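Local coordinates for ribonucleoside-diphosphate reductase, alpha chain (Actinobacillus ureae ATCC 25976, PDB 6DQX), which probably reduces ribonucleoside diphosphates to deoxyribonucleotides as the catalytic subunit of a class Id ribonucleotide reductase, at residues 61-66 and 316-321. Numbering follows the deposited sequence.
Sequences EHAEHK and LDVVMS. With MG (magnesium ion), chain E; EDO (1,2-ethanediol), chain F.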
loop_
_atom_site.group_PDB
_atom_site.type_symbol
_atom_site.label_atom_id
_atom_site.label_comp_id
_atom_site.label_asym_id
_atom_site.label_seq_id
_atom_site.Cartn_x
_atom_site.Cartn_y
_atom_site.Cartn_z
ATOM N N GLU A 61 -9.360 37.829 -8.029
ATOM C CA GLU A 61 -10.150 37.904 -9.265
ATOM C C GLU A 61 -10.779 36.558 -9.600
ATOM O O GLU A 61 -11.895 36.503 -10.100
ATOM C CB GLU A 61 -9.289 38.399 -10.443
ATOM C CG GLU A 61 -8.832 39.845 -10.308
ATOM C CD GLU A 61 -9.948 40.876 -10.477
ATOM O OE1 GLU A 61 -11.028 40.555 -11.036
ATOM O OE2 GLU A 61 -9.746 42.026 -10.026
ATOM N N HIS A 62 -10.052 35.472 -9.348
ATOM C CA HIS A 62 -10.580 34.150 -9.657
ATOM C C HIS A 62 -11.782 33.854 -8.767
ATOM O O HIS A 62 -12.812 33.368 -9.239
ATOM C CB HIS A 62 -9.534 33.061 -9.477
ATOM C CG HIS A 62 -9.984 31.734 -9.990
ATOM N ND1 HIS A 62 -10.021 31.432 -11.337
ATOM C CD2 HIS A 62 -10.436 30.637 -9.341
ATOM C CE1 HIS A 62 -10.463 30.196 -11.488
ATOM N NE2 HIS A 62 -10.739 29.699 -10.295
ATOM N N ALA A 63 -11.658 34.207 -7.491
ATOM C CA ALA A 63 -12.778 34.063 -6.544
ATOM C C ALA A 63 -14.001 34.892 -6.970
ATOM O O ALA A 63 -15.112 34.383 -6.994
ATOM C CB ALA A 63 -12.331 34.429 -5.145
ATOM N N GLU A 64 -13.788 36.159 -7.331
ATOM C CA GLU A 64 -14.886 36.982 -7.844
ATOM C C GLU A 64 -15.562 36.325 -9.040
ATOM O O GLU A 64 -16.790 36.270 -9.119
ATOM C CB GLU A 64 -14.396 38.386 -8.256
ATOM C CG GLU A 64 -15.486 39.194 -8.972
ATOM C CD GLU A 64 -15.157 40.668 -9.149
ATOM O OE1 GLU A 64 -14.754 41.348 -8.171
ATOM O OE2 GLU A 64 -15.364 41.159 -10.279
ATOM N N HIS A 65 -14.768 35.842 -9.974
ATOM C CA HIS A 65 -15.315 35.222 -11.169
ATOM C C HIS A 65 -16.200 34.015 -10.821
ATOM O O HIS A 65 -17.308 33.912 -11.318
ATOM C CB HIS A 65 -14.219 34.832 -12.152
ATOM C CG HIS A 65 -14.767 34.344 -13.449
ATOM N ND1 HIS A 65 -15.385 35.182 -14.356
ATOM C CD2 HIS A 65 -14.858 33.095 -13.962
ATOM C CE1 HIS A 65 -15.805 34.470 -15.387
ATOM N NE2 HIS A 65 -15.495 33.203 -15.175
ATOM N N LYS A 66 -15.734 33.156 -9.920
ATOM C CA LYS A 66 -16.507 31.975 -9.504
ATOM C C LYS A 66 -17.735 32.284 -8.667
ATOM O O LYS A 66 -18.741 31.557 -8.757
ATOM C CB LYS A 66 -15.605 30.958 -8.782
ATOM C CG LYS A 66 -14.466 30.433 -9.643
ATOM C CD LYS A 66 -14.995 29.608 -10.807
ATOM C CE LYS A 66 -13.871 29.059 -11.649
ATOM N NZ LYS A 66 -14.397 27.964 -12.504
ATOM N N LEU A 316 -13.834 30.764 1.188
ATOM C CA LEU A 316 -13.687 29.344 1.498
ATOM C C LEU A 316 -14.754 28.486 0.818
ATOM O O LEU A 316 -14.475 27.371 0.368
ATOM C CB LEU A 316 -13.668 29.132 3.003
ATOM C CG LEU A 316 -12.391 29.661 3.681
ATOM C CD1 LEU A 316 -12.436 29.364 5.153
ATOM C CD2 LEU A 316 -11.117 29.063 3.071
ATOM N N ASP A 317 -15.960 29.026 0.662
ATOM C CA ASP A 317 -16.969 28.286 -0.083
ATOM C C ASP A 317 -16.594 28.108 -1.553
ATOM O O ASP A 317 -16.801 27.039 -2.095
ATOM C CB ASP A 317 -18.340 28.914 0.046
ATOM C CG ASP A 317 -19.440 27.979 -0.381
ATOM O OD1 ASP A 317 -19.514 26.861 0.173
ATOM O OD2 ASP A 317 -20.248 28.349 -1.265
ATOM N N VAL A 318 -16.030 29.127 -2.198
ATOM C CA VAL A 318 -15.580 28.929 -3.599
ATOM C C VAL A 318 -14.368 28.026 -3.712
ATOM O O VAL A 318 -14.216 27.327 -4.709
ATOM C CB VAL A 318 -15.315 30.244 -4.363
ATOM C CG1 VAL A 318 -16.557 31.051 -4.392
ATOM C CG2 VAL A 318 -14.200 31.083 -3.804
ATOM N N VAL A 319 -13.506 28.025 -2.690
ATOM C CA VAL A 319 -12.437 27.055 -2.603
ATOM C C VAL A 319 -12.977 25.621 -2.588
ATOM O O VAL A 319 -12.502 24.761 -3.343
ATOM C CB VAL A 319 -11.514 27.344 -1.393
ATOM C CG1 VAL A 319 -10.539 26.196 -1.160
ATOM C CG2 VAL A 319 -10.760 28.672 -1.597
ATOM N N MET A 320 -14.008 25.356 -1.783
ATOM C CA MET A 320 -14.641 24.043 -1.796
ATOM C C MET A 320 -15.275 23.718 -3.157
ATOM O O MET A 320 -15.187 22.580 -3.619
ATOM C CB MET A 320 -15.707 23.936 -0.685
ATOM C CG MET A 320 -16.157 22.513 -0.352
ATOM S SD MET A 320 -14.881 21.321 0.141
ATOM C CE MET A 320 -13.662 22.388 0.938
ATOM N N SER A 321 -15.893 24.700 -3.801
ATOM C CA SER A 321 -16.390 24.489 -5.172
ATOM C C SER A 321 -15.259 24.043 -6.122
ATOM O O SER A 321 -15.456 23.121 -6.923
ATOM C CB SER A 321 -17.109 25.731 -5.699
ATOM O OG SER A 321 -18.255 25.993 -4.922
HETATM MG MG MG E . -14.679 37.528 -14.948
HETATM C C1 EDO F . -19.748 29.382 -5.951
HETATM O O1 EDO F . -18.600 28.566 -6.225
HETATM C C2 EDO F . -20.031 29.480 -4.461
HETATM O O2 EDO F . -19.972 28.200 -3.842
HETATM O O HOH W 1 -14.852 38.211 -13.083
#
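Val318 sets its isopropyl group against Ala63 and the root of Lys66, joining helix 52-67 to helix 308-327, the latter part of the ribonucleotide reductase barrel domain. This is a sparse helix-helix packing: the closest approach is one methyl pair, Ala63 CB to Val318 CG2 at 4.1 Å, and no hydrogen bond links the two segments. The CA atoms of Ala63 and Val318 lie 6.5 Å apart, a spacing that the small alanine side chain allows. With Val318 CG1 anti to the carbonyl carbon (chi1 -59°), CG2 falls between the backbone N and that carbon and meets Ala63, while CG1 lies beside the bound ethanediol. Lys66 meets the valine with the base of its side chain, Lys66 CB lying 4.5 Å from Val318 CB, while the rest of its chain runs off from the valine. Elsewhere on helix 308-327, Val319 packs on Phe95 and Ile91, and Leu316 on Cys291 of strand 288-296.

Alongside the valine lies the 1,2-ethanediol, probably from the crystallisation liquor. Its O2 donates to Asp317 OD2 at 2.6 Å, and its O1 shares a 2.9 Å hydrogen bond with Ser321 OG. The carboxylate of buried Asp317 is held between two arginines: OD1 forms a salt bridge with Arg344 and OD2 with Arg407, a pairing that would probably favour its ionised form. Arg344 also bonds the Ser321 hydroxyl, and Arg407 the diol.

His65 does not touch residues 316-321; with CG anti to the backbone N (chi1 -173°), its imidazole presents ND1 to a magnesium ion. Its ND1 reaches the metal at 2.5 Å, and a water, lying in the plane of the imidazole, binds the same magnesium ion at 2.0 Å through its oxygen.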